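Long-range contacts in putative enoyl-CoA hydratase (Streptomyces coelicolor A3, PDB 3G64), which probably hydrates the double bond of enoyl-coenzyme A thioesters, as a member of the crotonase superfamily: residues R63-A68 against C112-I117; A118-V123 against D136-D141. All blocks are in the same frame, centred on the assembly; numbering follows the deposited sequence.

Contact 1 of 2, residues R63-A68 against C112-I117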
ATOM      1  N   ARG A  63     -16.355 -15.706  17.865  1.00 26.89           N
ATOM      2  CA  ARG A  63     -16.712 -14.843  16.755  1.00 29.89           C
ATOM      3  C   ARG A  63     -15.930 -13.548  16.807  1.00 28.99           C
ATOM      4  O   ARG A  63     -16.047 -12.731  15.910  1.00 31.41           O
ATOM      5  CB  ARG A  63     -18.235 -14.563  16.749  1.00 33.85           C
ATOM      6  CG  ARG A  63     -19.093 -15.828  16.652  1.00 34.25           C
ATOM      7  CD  ARG A  63     -20.610 -15.573  16.455  1.00 36.25           C
ATOM      8  NE  ARG A  63     -21.254 -14.754  17.490  1.00 38.69           N
ATOM      9  CZ  ARG A  63     -21.632 -15.180  18.699  1.00 39.86           C
ATOM     10  NH1 ARG A  63     -21.426 -16.433  19.079  1.00 38.30           N
ATOM     11  NH2 ARG A  63     -22.213 -14.334  19.542  1.00 39.42           N
ATOM     12  N   ALA A  64     -15.128 -13.364  17.855  1.00 26.53           N
ATOM     13  CA  ALA A  64     -14.246 -12.198  17.969  1.00 24.56           C
ATOM     14  C   ALA A  64     -13.250 -12.444  19.080  1.00 28.49           C
ATOM     15  O   ALA A  64     -13.534 -13.154  20.055  1.00 28.20           O
ATOM     16  CB  ALA A  64     -15.035 -10.917  18.273  1.00 24.61           C
ATOM     17  N   LEU A  65     -12.081 -11.834  18.957  1.00 28.33           N
ATOM     18  CA  LEU A  65     -11.078 -11.961  19.998  1.00 24.94           C
ATOM     19  C   LEU A  65     -10.445 -10.607  20.294  1.00 23.82           C
ATOM     20  O   LEU A  65     -10.038  -9.860  19.381  1.00 25.92           O
ATOM     21  CB  LEU A  65     -10.026 -13.022  19.600  1.00 24.03           C
ATOM     22  CG  LEU A  65      -8.905 -13.294  20.622  1.00 26.94           C
ATOM     23  CD1 LEU A  65      -8.359 -14.709  20.454  1.00 27.89           C
ATOM     24  CD2 LEU A  65      -7.791 -12.277  20.500  1.00 25.39           C
ATOM     25  N   VAL A  66     -10.388 -10.289  21.578  1.00 25.30           N
ATOM     26  CA  VAL A  66      -9.709  -9.096  22.070  1.00 24.68           C
ATOM     27  C   VAL A  66      -8.379  -9.504  22.671  1.00 27.69           C
ATOM     28  O   VAL A  66      -8.300 -10.439  23.488  1.00 29.31           O
ATOM     29  CB  VAL A  66     -10.536  -8.371  23.146  1.00 28.13           C
ATOM     30  CG1 VAL A  66      -9.758  -7.170  23.708  1.00 27.50           C
ATOM     31  CG2 VAL A  66     -11.895  -7.933  22.584  1.00 24.61           C
ATOM     32  N   LEU A  67      -7.324  -8.819  22.249  1.00 24.77           N
ATOM     33  CA  LEU A  67      -6.002  -9.021  22.817  1.00 22.69           C
ATOM     34  C   LEU A  67      -5.696  -7.798  23.701  1.00 23.86           C
ATOM     35  O   LEU A  67      -5.703  -6.668  23.240  1.00 26.21           O
ATOM     36  CB  LEU A  67      -4.971  -9.174  21.683  1.00 24.27           C
ATOM     37  CG  LEU A  67      -3.474  -9.392  22.000  1.00 31.99           C
ATOM     38  CD1 LEU A  67      -3.272 -10.566  22.941  1.00 27.84           C
ATOM     39  CD2 LEU A  67      -2.628  -9.606  20.700  1.00 29.79           C
ATOM     40  N   ALA A  68      -5.434  -8.031  24.974  1.00 24.26           N
ATOM     41  CA  ALA A  68      -5.266  -6.939  25.934  1.00 27.72           C
ATOM     42  C   ALA A  68      -4.048  -7.151  26.832  1.00 30.13           C
ATOM     43  O   ALA A  68      -3.497  -8.249  26.885  1.00 26.86           O
ATOM     44  CB  ALA A  68      -6.508  -6.792  26.763  1.00 23.69           C
ATOM     45  N   CYS A 112      -6.785 -16.447  11.391  0.50 25.62           N
ATOM     46  CA  CYS A 112      -7.829 -17.042  12.216  0.50 26.11           C
ATOM     47  C   CYS A 112      -9.207 -16.540  11.783  0.50 27.66           C
ATOM     48  O   CYS A 112      -9.367 -15.356  11.481  0.50 24.28           O
ATOM     49  CB  CYS A 112      -7.592 -16.751  13.701  0.50 27.58           C
ATOM     50  SG  CYS A 112      -7.511 -14.978  14.155  0.50 25.34           S
ATOM     51  N   PRO A 113     -10.207 -17.442  11.773  1.00 29.01           N
ATOM     52  CA  PRO A 113     -11.537 -17.179  11.206  1.00 28.65           C
ATOM     53  C   PRO A 113     -12.428 -16.294  12.104  1.00 32.70           C
ATOM     54  O   PRO A 113     -13.591 -16.619  12.315  1.00 31.50           O
ATOM     55  CB  PRO A 113     -12.136 -18.575  11.064  1.00 31.60           C
ATOM     56  CG  PRO A 113     -11.484 -19.372  12.188  1.00 31.43           C
ATOM     57  CD  PRO A 113     -10.089 -18.793  12.353  1.00 29.21           C
ATOM     58  N   PHE A 114     -11.886 -15.189  12.598  1.00 25.30           N
ATOM     59  CA  PHE A 114     -12.640 -14.218  13.396  1.00 25.90           C
ATOM     60  C   PHE A 114     -11.758 -13.010  13.525  1.00 27.95           C
ATOM     61  O   PHE A 114     -10.534 -13.129  13.488  1.00 27.85           O
ATOM     62  CB  PHE A 114     -13.007 -14.740  14.797  1.00 22.84           C
ATOM     63  CG  PHE A 114     -11.898 -15.492  15.494  1.00 25.95           C
ATOM     64  CD1 PHE A 114     -10.899 -14.812  16.183  1.00 27.76           C
ATOM     65  CD2 PHE A 114     -11.861 -16.887  15.462  1.00 28.63           C
ATOM     66  CE1 PHE A 114      -9.867 -15.512  16.821  1.00 31.26           C
ATOM     67  CE2 PHE A 114     -10.850 -17.598  16.087  1.00 31.02           C
ATOM     68  CZ  PHE A 114      -9.837 -16.905  16.775  1.00 33.39           C
ATOM     69  N   PRO A 115     -12.378 -11.838  13.675  1.00 27.16           N
ATOM     70  CA  PRO A 115     -11.654 -10.581  13.860  1.00 26.60           C
ATOM     71  C   PRO A 115     -10.909 -10.554  15.194  1.00 28.83           C
ATOM     72  O   PRO A 115     -11.402 -11.027  16.235  1.00 23.81           O
ATOM     73  CB  PRO A 115     -12.766  -9.497  13.883  1.00 29.53           C
ATOM     74  CG  PRO A 115     -14.064 -10.222  13.834  1.00 31.13           C
ATOM     75  CD  PRO A 115     -13.846 -11.691  13.707  1.00 25.70           C
ATOM     76  N   VAL A 116      -9.717  -9.982  15.147  1.00 23.21           N
ATOM     77  CA  VAL A 116      -8.903  -9.816  16.335  1.00 20.31           C
ATOM     78  C   VAL A 116      -8.773  -8.327  16.589  1.00 23.54           C
ATOM     79  O   VAL A 116      -8.502  -7.554  15.658  1.00 26.40           O
ATOM     80  CB  VAL A 116      -7.515 -10.473  16.120  1.00 26.03           C
ATOM     81  CG1 VAL A 116      -6.558 -10.123  17.272  1.00 25.71           C
ATOM     82  CG2 VAL A 116      -7.686 -11.988  15.964  1.00 19.95           C
ATOM     83  N   ILE A 117      -8.989  -7.921  17.840  1.00 21.22           N
ATOM     84  CA  ILE A 117      -8.961  -6.516  18.216  1.00 22.57           C
ATOM     85  C   ILE A 117      -7.889  -6.299  19.298  1.00 25.32           C
ATOM     86  O   ILE A 117      -7.901  -6.967  20.334  1.00 30.45           O
ATOM     87  CB  ILE A 117     -10.351  -6.115  18.784  1.00 24.28           C
ATOM     88  CG1 ILE A 117     -11.425  -6.371  17.721  1.00 28.13           C
ATOM     89  CG2 ILE A 117     -10.346  -4.674  19.338  1.00 22.16           C
ATOM     90  CD1 ILE A 117     -12.725  -6.832  18.301  1.00 37.34           C
TER
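L65 lays its side chain obliquely against the F114 ring, CB of L65 standing 3.7 Å from CE1 of F114 and CD1 of the leucine reaching the same ring carbon. On the same face of the sheet, L65 CD2 meets V116 CG1 at 4.1 Å, the two side chains running side by side. P115 packs against the backbone before the strand, its CD 3.3 Å from R63 O. Three backbone bonds join the chains: L65 N to P115 O (2.9 Å), I117 N to L65 O (2.7 Å) and L67 N to I117 O (2.7 Å), the last nearly straight at 171°. This is the parallel pairing of adjacent central strands in the crotonase fold, the chain returning to the sheet through helices 80-87 and 92-111. Chi1 of F114, 42°, sets CG between the backbone N and carbonyl carbon and swings the ring over to L65, while C112 CB packs on one ring face. Farther out, L56 of helix 43-58 touches both L65 and F114. On the other face, A213 of helix 205-217 meets V66 and I117. K228 NZ binds F114 O, and M180 of a second subunit packs on P115.

Contact 2 of 2, residues A118-V123 against D136-D141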
ATOM      1  N   ALA A 118      -6.950  -5.391  19.055  1.00 24.38           N
ATOM      2  CA  ALA A 118      -5.948  -5.059  20.080  1.00 24.53           C
ATOM      3  C   ALA A 118      -6.380  -3.835  20.872  1.00 25.87           C
ATOM      4  O   ALA A 118      -6.669  -2.770  20.292  1.00 25.80           O
ATOM      5  CB  ALA A 118      -4.566  -4.839  19.448  1.00 22.39           C
ATOM      6  N   ALA A 119      -6.460  -3.995  22.191  1.00 25.27           N
ATOM      7  CA  ALA A 119      -6.881  -2.914  23.084  1.00 24.13           C
ATOM      8  C   ALA A 119      -5.611  -2.238  23.580  1.00 23.45           C
ATOM      9  O   ALA A 119      -4.916  -2.784  24.447  1.00 25.41           O
ATOM     10  CB  ALA A 119      -7.682  -3.495  24.281  1.00 21.81           C
ATOM     11  N   LEU A 120      -5.282  -1.075  23.025  1.00 22.05           N
ATOM     12  CA  LEU A 120      -3.951  -0.492  23.233  1.00 22.40           C
ATOM     13  C   LEU A 120      -3.927   0.707  24.178  1.00 25.92           C
ATOM     14  O   LEU A 120      -4.829   1.546  24.155  1.00 26.10           O
ATOM     15  CB  LEU A 120      -3.346  -0.044  21.898  1.00 21.75           C
ATOM     16  CG  LEU A 120      -3.222  -1.086  20.768  1.00 24.18           C
ATOM     17  CD1 LEU A 120      -2.671  -0.393  19.545  1.00 24.37           C
ATOM     18  CD2 LEU A 120      -2.288  -2.193  21.214  1.00 20.79           C
ATOM     19  N   HIS A 121      -2.844   0.802  24.944  1.00 23.54           N
ATOM     20  CA  HIS A 121      -2.595   1.922  25.861  1.00 28.23           C
ATOM     21  C   HIS A 121      -1.125   1.799  26.260  1.00 25.52           C
ATOM     22  O   HIS A 121      -0.559   0.693  26.202  1.00 23.63           O
ATOM     23  CB  HIS A 121      -3.487   1.818  27.101  1.00 29.76           C
ATOM     24  CG  HIS A 121      -3.324   0.528  27.845  1.00 30.22           C
ATOM     25  ND1 HIS A 121      -2.535   0.408  28.971  1.00 30.29           N
ATOM     26  CD2 HIS A 121      -3.822  -0.710  27.601  1.00 30.62           C
ATOM     27  CE1 HIS A 121      -2.559  -0.843  29.391  1.00 32.45           C
ATOM     28  NE2 HIS A 121      -3.328  -1.545  28.575  1.00 29.40           N
ATOM     29  N   GLY A 122      -0.511   2.923  26.631  1.00 24.75           N
ATOM     30  CA  GLY A 122       0.900   2.970  26.965  1.00 21.58           C
ATOM     31  C   GLY A 122       1.746   2.268  25.897  1.00 26.21           C
ATOM     32  O   GLY A 122       1.402   2.298  24.714  1.00 24.29           O
ATOM     33  N   VAL A 123       2.841   1.631  26.316  1.00 25.95           N
ATOM     34  CA  VAL A 123       3.819   1.100  25.365  1.00 26.22           C
ATOM     35  C   VAL A 123       3.342  -0.167  24.648  1.00 25.82           C
ATOM     36  O   VAL A 123       2.811  -1.098  25.274  1.00 23.68           O
ATOM     37  CB  VAL A 123       5.204   0.865  26.021  1.00 37.68           C
ATOM     38  CG1 VAL A 123       5.064   0.027  27.242  1.00 45.94           C
ATOM     39  CG2 VAL A 123       6.146   0.151  25.067  1.00 34.83           C
ATOM     40  N   ASP A 136      -6.794  -7.150  13.361  1.00 21.73           N
ATOM     41  CA  ASP A 136      -7.660  -6.522  12.387  1.00 23.82           C
ATOM     42  C   ASP A 136      -8.005  -5.098  12.804  1.00 25.54           C
ATOM     43  O   ASP A 136      -8.126  -4.197  11.939  1.00 26.26           O
ATOM     44  CB  ASP A 136      -8.909  -7.385  12.208  1.00 26.63           C
ATOM     45  CG  ASP A 136      -8.532  -8.816  11.804  1.00 31.76           C
ATOM     46  OD1 ASP A 136      -8.089  -8.988  10.646  1.00 25.59           O
ATOM     47  OD2 ASP A 136      -8.608  -9.737  12.651  1.00 30.71           O
ATOM     48  N   PHE A 137      -8.144  -4.890  14.122  1.00 22.00           N
ATOM     49  CA  PHE A 137      -8.500  -3.574  14.670  1.00 22.75           C
ATOM     50  C   PHE A 137      -7.537  -3.194  15.788  1.00 26.61           C
ATOM     51  O   PHE A 137      -7.177  -4.041  16.616  1.00 24.62           O
ATOM     52  CB  PHE A 137      -9.945  -3.534  15.216  1.00 27.52           C
ATOM     53  CG  PHE A 137     -11.015  -3.808  14.189  1.00 24.90           C
ATOM     54  CD1 PHE A 137     -11.679  -2.762  13.557  1.00 26.24           C
ATOM     55  CD2 PHE A 137     -11.367  -5.107  13.871  1.00 24.13           C
ATOM     56  CE1 PHE A 137     -12.672  -3.013  12.617  1.00 25.37           C
ATOM     57  CE2 PHE A 137     -12.361  -5.381  12.911  1.00 26.23           C
ATOM     58  CZ  PHE A 137     -13.010  -4.329  12.287  1.00 29.78           C
ATOM     59  N   ARG A 138      -7.124  -1.921  15.799  1.00 25.60           N
ATOM     60  CA  ARG A 138      -6.371  -1.338  16.912  1.00 23.55           C
ATOM     61  C   ARG A 138      -7.214  -0.222  17.568  1.00 26.92           C
ATOM     62  O   ARG A 138      -7.427   0.858  16.995  1.00 24.04           O
ATOM     63  CB  ARG A 138      -5.011  -0.800  16.454  1.00 22.86           C
ATOM     64  CG  ARG A 138      -3.947  -1.919  16.153  1.00 21.32           C
ATOM     65  CD  ARG A 138      -2.889  -1.467  15.126  1.00 22.55           C
ATOM     66  NE  ARG A 138      -3.545  -1.220  13.849  1.00 24.35           N
ATOM     67  CZ  ARG A 138      -3.989  -2.181  13.033  1.00 27.22           C
ATOM     68  NH1 ARG A 138      -4.629  -1.853  11.919  1.00 29.77           N
ATOM     69  NH2 ARG A 138      -3.799  -3.470  13.318  1.00 23.48           N
ATOM     70  N   VAL A 139      -7.708  -0.513  18.760  1.00 27.24           N
ATOM     71  CA  VAL A 139      -8.505   0.440  19.550  1.00 27.80           C
ATOM     72  C   VAL A 139      -7.588   1.002  20.632  1.00 29.37           C
ATOM     73  O   VAL A 139      -7.161   0.286  21.530  1.00 28.81           O
ATOM     74  CB  VAL A 139      -9.731  -0.279  20.135  1.00 29.04           C
ATOM     75  CG1 VAL A 139     -10.506   0.614  21.084  1.00 30.24           C
ATOM     76  CG2 VAL A 139     -10.630  -0.801  18.975  1.00 26.75           C
ATOM     77  N   ALA A 140      -7.265   2.287  20.527  1.00 27.61           N
ATOM     78  CA  ALA A 140      -6.139   2.855  21.242  1.00 26.51           C
ATOM     79  C   ALA A 140      -6.552   4.082  22.020  1.00 29.44           C
ATOM     80  O   ALA A 140      -7.296   4.921  21.489  1.00 32.95           O
ATOM     81  CB  ALA A 140      -5.054   3.256  20.238  1.00 22.58           C
ATOM     82  N   ASP A 141      -6.042   4.213  23.244  1.00 28.70           N
ATOM     83  CA  ASP A 141      -6.231   5.458  24.002  1.00 29.71           C
ATOM     84  C   ASP A 141      -5.055   6.390  23.724  1.00 31.63           C
ATOM     85  O   ASP A 141      -4.092   5.980  23.063  1.00 31.31           O
ATOM     86  CB  ASP A 141      -6.581   5.221  25.496  1.00 31.85           C
ATOM     87  CG  ASP A 141      -5.368   5.194  26.429  1.00 35.85           C
ATOM     88  OD1 ASP A 141      -5.582   4.922  27.643  1.00 36.59           O
ATOM     89  OD2 ASP A 141      -4.225   5.431  25.983  1.00 33.65           O
TER
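A118-L120 and F137-A140 run parallel, their axes 4.7 Å apart at closest approach and 23° from alignment, and four backbone hydrogen bonds join them: A118 N to F137 O, V139 N to A118 O, L120 N to V139 O, and D141 N to L120 O, the last the longest at 3.1 Å. The L120 N-H points almost straight at V139 O (177°), though it arrives tilted from the carbonyl plane. The two strands are the arms of a beta-alpha-beta crossover through helix 127-134, within the central sheet of the crotonase fold. L120 carries most of the side-chain packing. With CG beside its backbone N (chi1 -56°), the leucine runs alongside R138, and its CD1 lies 3.9 Å from both CB and CG of the arginine; its CB meets A140 CB at 4.1 Å. The far end of R138 leaves this contact, NE bonding to L195 O and NH2 to A132 O and A135 O. Beyond the strand ends, the D141 carboxylate lies alongside the CB of H121, 3.8 Å from OD1, while the imidazole turns away and gives NE2 to G69 O. D141 OD2 bonds S143 OG and OD1 binds a glycerol, probably from the crystallisation liquor. An alanine in place of D141 would probably leave S143 OG without its carboxylate partner and take away the packing against H121 CB. On the face bearing A119 and V139, helix 205-217 packs against A119 and F137, whereas on that of L120 and A140 the loop residues F74 and I196 close in; strands 64-69 and 198-199 continue the sheet beyond the pair.

How the contacts relate
Contact 1 and contact 2 sit side by side in one sheet, their centres about 13 Å apart, and strand 116-120 belongs to both: it pairs with 64-69 in the first and 137-140 in the second. Contact 1 closes before contact 2 opens along the chain, and its helical connection is much longer than the one in contact 2, which includes helix 127-134. The two also touch directly, through a probable hydrogen bond from A119 N to L67 O and another from V116 N to D136 OD2, with I117 packed on V139. Together they form three successive parallel strands of the crotonase core, with helix 205-217 packing against both contacts.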